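Local structure of Nup188 (Myceliophthora thermophila, 4KF8) at residues Leu249-Val253 with Val314-Val320. The protein is a scaffold nucleoporin of the nuclear pore complex that shares structural and functional properties with nuclear transport receptors. Sequence-based numbering, arbitrary orientation.
Sequences LRSSV and VWDSGAV
Where the loop ahead of helix 317-328 meets the side of helix 246-254, in the all-helical C-terminal domain of Nup188, Trp315 turns the NE1-CD1 edge of its indole to Leu249 and Ser252, with Val253 close by. The case illustrates how a tryptophan can join two helical elements by a polar edge and an apolar face at once. Trp315 NE1 gives a hydrogen bond of 2.9 Å to Ser252 OG, nearly straight at 160° and with the oxygen almost in the ring plane. A chi1 of 63° sets that hydroxyl between the backbone N and carbonyl carbon of Ser252, turned to the indole edge; the same oxygen has a weak hydrogen bond with Leu248 O. Beside it, the CD1 corner of the ring points at the backbone carbonyl of Leu249, also near the ring plane, while Leu249 CD1 rests 3.6 Å from Val314 O.

Val253 reaches both the loop and the first turn of helix 317-328. Its CG2 approaches Trp315 NE1 obliquely at 3.4 Å, and the other methyl, CG1, lies 3.7 Å from Ala319 CB. Val320 CG2 sits 3.7 Å above the indole plane, offset toward the rim, and also touches both methyls of Val253. Asp316 N-caps helix 317-328 through a weak bond from Gly318 N to its OD1, at the start of the turn that carries Ala319 and Val320. Helix 284-303 packs alongside, with Thr296 touching Trp315 and Val289 touching Val320.

A leucine in place of Trp315 would probably leave Ser252 OG without its indole donor and open a gap beside Val320. With its one N-H directed to a buried hydroxyl, the indole meets a polar need within an otherwise mainly apolar interface, a pairing that is likely to fix the rotation of the ring.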
ATOM      1  N   LEU A 249     -13.592  12.134  -0.052  1.00 72.50           N
ATOM      2  CA  LEU A 249     -13.374  12.977   1.121  1.00 76.10           C
ATOM      3  C   LEU A 249     -14.675  13.135   1.901  1.00 74.18           C
ATOM      4  O   LEU A 249     -14.670  13.301   3.118  1.00 74.02           O
ATOM      5  CB  LEU A 249     -12.854  14.354   0.708  1.00 74.20           C
ATOM      6  CG  LEU A 249     -11.507  14.443  -0.012  1.00 73.41           C
ATOM      7  CD1 LEU A 249     -11.283  15.858  -0.520  1.00 75.59           C
ATOM      8  CD2 LEU A 249     -10.372  14.018   0.905  1.00 78.26           C
ATOM      9  N   ARG A 250     -15.788  13.077   1.178  1.00 75.92           N
ATOM     10  CA  ARG A 250     -17.114  13.197   1.762  1.00101.97           C
ATOM     11  C   ARG A 250     -17.562  11.861   2.350  1.00 99.63           C
ATOM     12  O   ARG A 250     -18.150  11.811   3.430  1.00 77.39           O
ATOM     13  CB  ARG A 250     -18.098  13.650   0.685  1.00 80.48           C
ATOM     14  CG  ARG A 250     -19.245  14.505   1.183  1.00 91.20           C
ATOM     15  CD  ARG A 250     -19.918  15.215   0.017  1.00 96.80           C
ATOM     16  NE  ARG A 250     -18.938  15.857  -0.857  1.00 99.28           N
ATOM     17  CZ  ARG A 250     -19.234  16.771  -1.778  1.00103.12           C
ATOM     18  NH1 ARG A 250     -20.489  17.166  -1.950  1.00106.23           N
ATOM     19  NH2 ARG A 250     -18.272  17.296  -2.524  1.00102.92           N
ATOM     20  N   SER A 251     -17.275  10.781   1.630  1.00 91.21           N
ATOM     21  CA  SER A 251     -17.676   9.442   2.047  1.00 82.94           C
ATOM     22  C   SER A 251     -16.909   8.975   3.277  1.00 73.87           C
ATOM     23  O   SER A 251     -17.473   8.333   4.162  1.00 72.33           O
ATOM     24  CB  SER A 251     -17.470   8.444   0.906  1.00 87.64           C
ATOM     25  OG  SER A 251     -18.093   8.896  -0.284  1.00 96.20           O
ATOM     26  N   SER A 252     -15.620   9.302   3.324  1.00 75.29           N
ATOM     27  CA  SER A 252     -14.743   8.867   4.409  1.00 68.60           C
ATOM     28  C   SER A 252     -15.273   9.254   5.786  1.00 69.74           C
ATOM     29  O   SER A 252     -15.080   8.525   6.758  1.00 68.78           O
ATOM     30  CB  SER A 252     -13.337   9.439   4.219  1.00 93.53           C
ATOM     31  OG  SER A 252     -13.348  10.855   4.276  1.00 69.11           O
ATOM     32  N   VAL A 253     -15.939  10.401   5.860  1.00 72.02           N
ATOM     33  CA  VAL A 253     -16.502  10.884   7.115  1.00 84.60           C
ATOM     34  C   VAL A 253     -17.849  10.224   7.405  1.00 92.97           C
ATOM     35  O   VAL A 253     -18.103   9.773   8.523  1.00 92.43           O
ATOM     36  CB  VAL A 253     -16.684  12.414   7.099  1.00 90.13           C
ATOM     37  CG1 VAL A 253     -17.161  12.910   8.457  1.00 87.23           C
ATOM     38  CG2 VAL A 253     -15.384  13.098   6.705  1.00 92.85           C
ATOM     39  N   VAL A 314     -11.136  20.324   1.272  1.00 93.51           N
ATOM     40  CA  VAL A 314     -12.419  20.244   1.963  1.00 93.57           C
ATOM     41  C   VAL A 314     -12.621  18.894   2.648  1.00 89.33           C
ATOM     42  O   VAL A 314     -12.930  17.893   2.003  1.00 78.98           O
ATOM     43  CB  VAL A 314     -13.600  20.518   1.013  1.00 95.33           C
ATOM     44  CG1 VAL A 314     -14.913  20.466   1.777  1.00 85.35           C
ATOM     45  CG2 VAL A 314     -13.433  21.869   0.337  1.00 98.99           C
ATOM     46  N   TRP A 315     -12.445  18.881   3.963  1.00 79.66           N
ATOM     47  CA  TRP A 315     -12.626  17.672   4.751  1.00 77.83           C
ATOM     48  C   TRP A 315     -13.004  18.039   6.183  1.00 92.38           C
ATOM     49  O   TRP A 315     -12.161  18.491   6.955  1.00 94.03           O
ATOM     50  CB  TRP A 315     -11.350  16.829   4.733  1.00 75.37           C
ATOM     51  CG  TRP A 315     -11.544  15.431   5.235  1.00 73.40           C
ATOM     52  CD1 TRP A 315     -12.336  14.469   4.683  1.00 72.74           C
ATOM     53  CD2 TRP A 315     -10.924  14.834   6.379  1.00 72.09           C
ATOM     54  NE1 TRP A 315     -12.257  13.312   5.417  1.00 71.05           N
ATOM     55  CE2 TRP A 315     -11.396  13.509   6.463  1.00 86.77           C
ATOM     56  CE3 TRP A 315     -10.020  15.291   7.341  1.00 72.29           C
ATOM     57  CZ2 TRP A 315     -10.994  12.637   7.471  1.00 84.05           C
ATOM     58  CZ3 TRP A 315      -9.622  14.422   8.341  1.00 71.03           C
ATOM     59  CH2 TRP A 315     -10.108  13.112   8.398  1.00 69.49           C
ATOM     60  N   ASP A 316     -14.275  17.845   6.525  1.00 95.64           N
ATOM     61  CA  ASP A 316     -14.788  18.227   7.839  1.00105.21           C
ATOM     62  C   ASP A 316     -14.157  17.407   8.962  1.00 79.90           C
ATOM     63  O   ASP A 316     -14.516  16.252   9.177  1.00 78.67           O
ATOM     64  CB  ASP A 316     -16.315  18.097   7.879  1.00110.67           C
ATOM     65  CG  ASP A 316     -16.922  18.688   9.141  1.00113.65           C
ATOM     66  OD1 ASP A 316     -16.265  19.534   9.785  1.00115.16           O
ATOM     67  OD2 ASP A 316     -18.061  18.312   9.484  1.00113.54           O
ATOM     68  N   SER A 317     -13.217  18.019   9.674  1.00 96.76           N
ATOM     69  CA  SER A 317     -12.545  17.375  10.796  1.00 90.58           C
ATOM     70  C   SER A 317     -13.496  17.221  11.974  1.00 99.41           C
ATOM     71  O   SER A 317     -13.451  16.223  12.694  1.00102.82           O
ATOM     72  CB  SER A 317     -11.335  18.201  11.236  1.00 87.06           C
ATOM     73  OG  SER A 317     -10.464  18.458  10.153  1.00 95.63           O
ATOM     74  N   GLY A 318     -14.349  18.225  12.163  1.00103.26           N
ATOM     75  CA  GLY A 318     -15.257  18.275  13.295  1.00106.77           C
ATOM     76  C   GLY A 318     -16.167  17.070  13.410  1.00105.44           C
ATOM     77  O   GLY A 318     -16.330  16.509  14.494  1.00104.47           O
ATOM     78  N   ALA A 319     -16.759  16.669  12.289  1.00104.12           N
ATOM     79  CA  ALA A 319     -17.640  15.511  12.267  1.00 99.68           C
ATOM     80  C   ALA A 319     -16.871  14.239  12.602  1.00 95.20           C
ATOM     81  O   ALA A 319     -17.373  13.374  13.314  1.00 97.52           O
ATOM     82  CB  ALA A 319     -18.318  15.381  10.916  1.00 83.91           C
ATOM     83  N   VAL A 320     -15.647  14.140  12.091  1.00 78.97           N
ATOM     84  CA  VAL A 320     -14.815  12.960  12.305  1.00 76.44           C
ATOM     85  C   VAL A 320     -14.523  12.718  13.787  1.00 91.37           C
ATOM     86  O   VAL A 320     -14.690  11.602  14.284  1.00 85.75           O
ATOM     87  CB  VAL A 320     -13.490  13.058  11.520  1.00 74.33           C
ATOM     88  CG1 VAL A 320     -12.566  11.909  11.886  1.00 72.05           C
ATOM     89  CG2 VAL A 320     -13.765  13.071  10.027  1.00 73.72           C
TER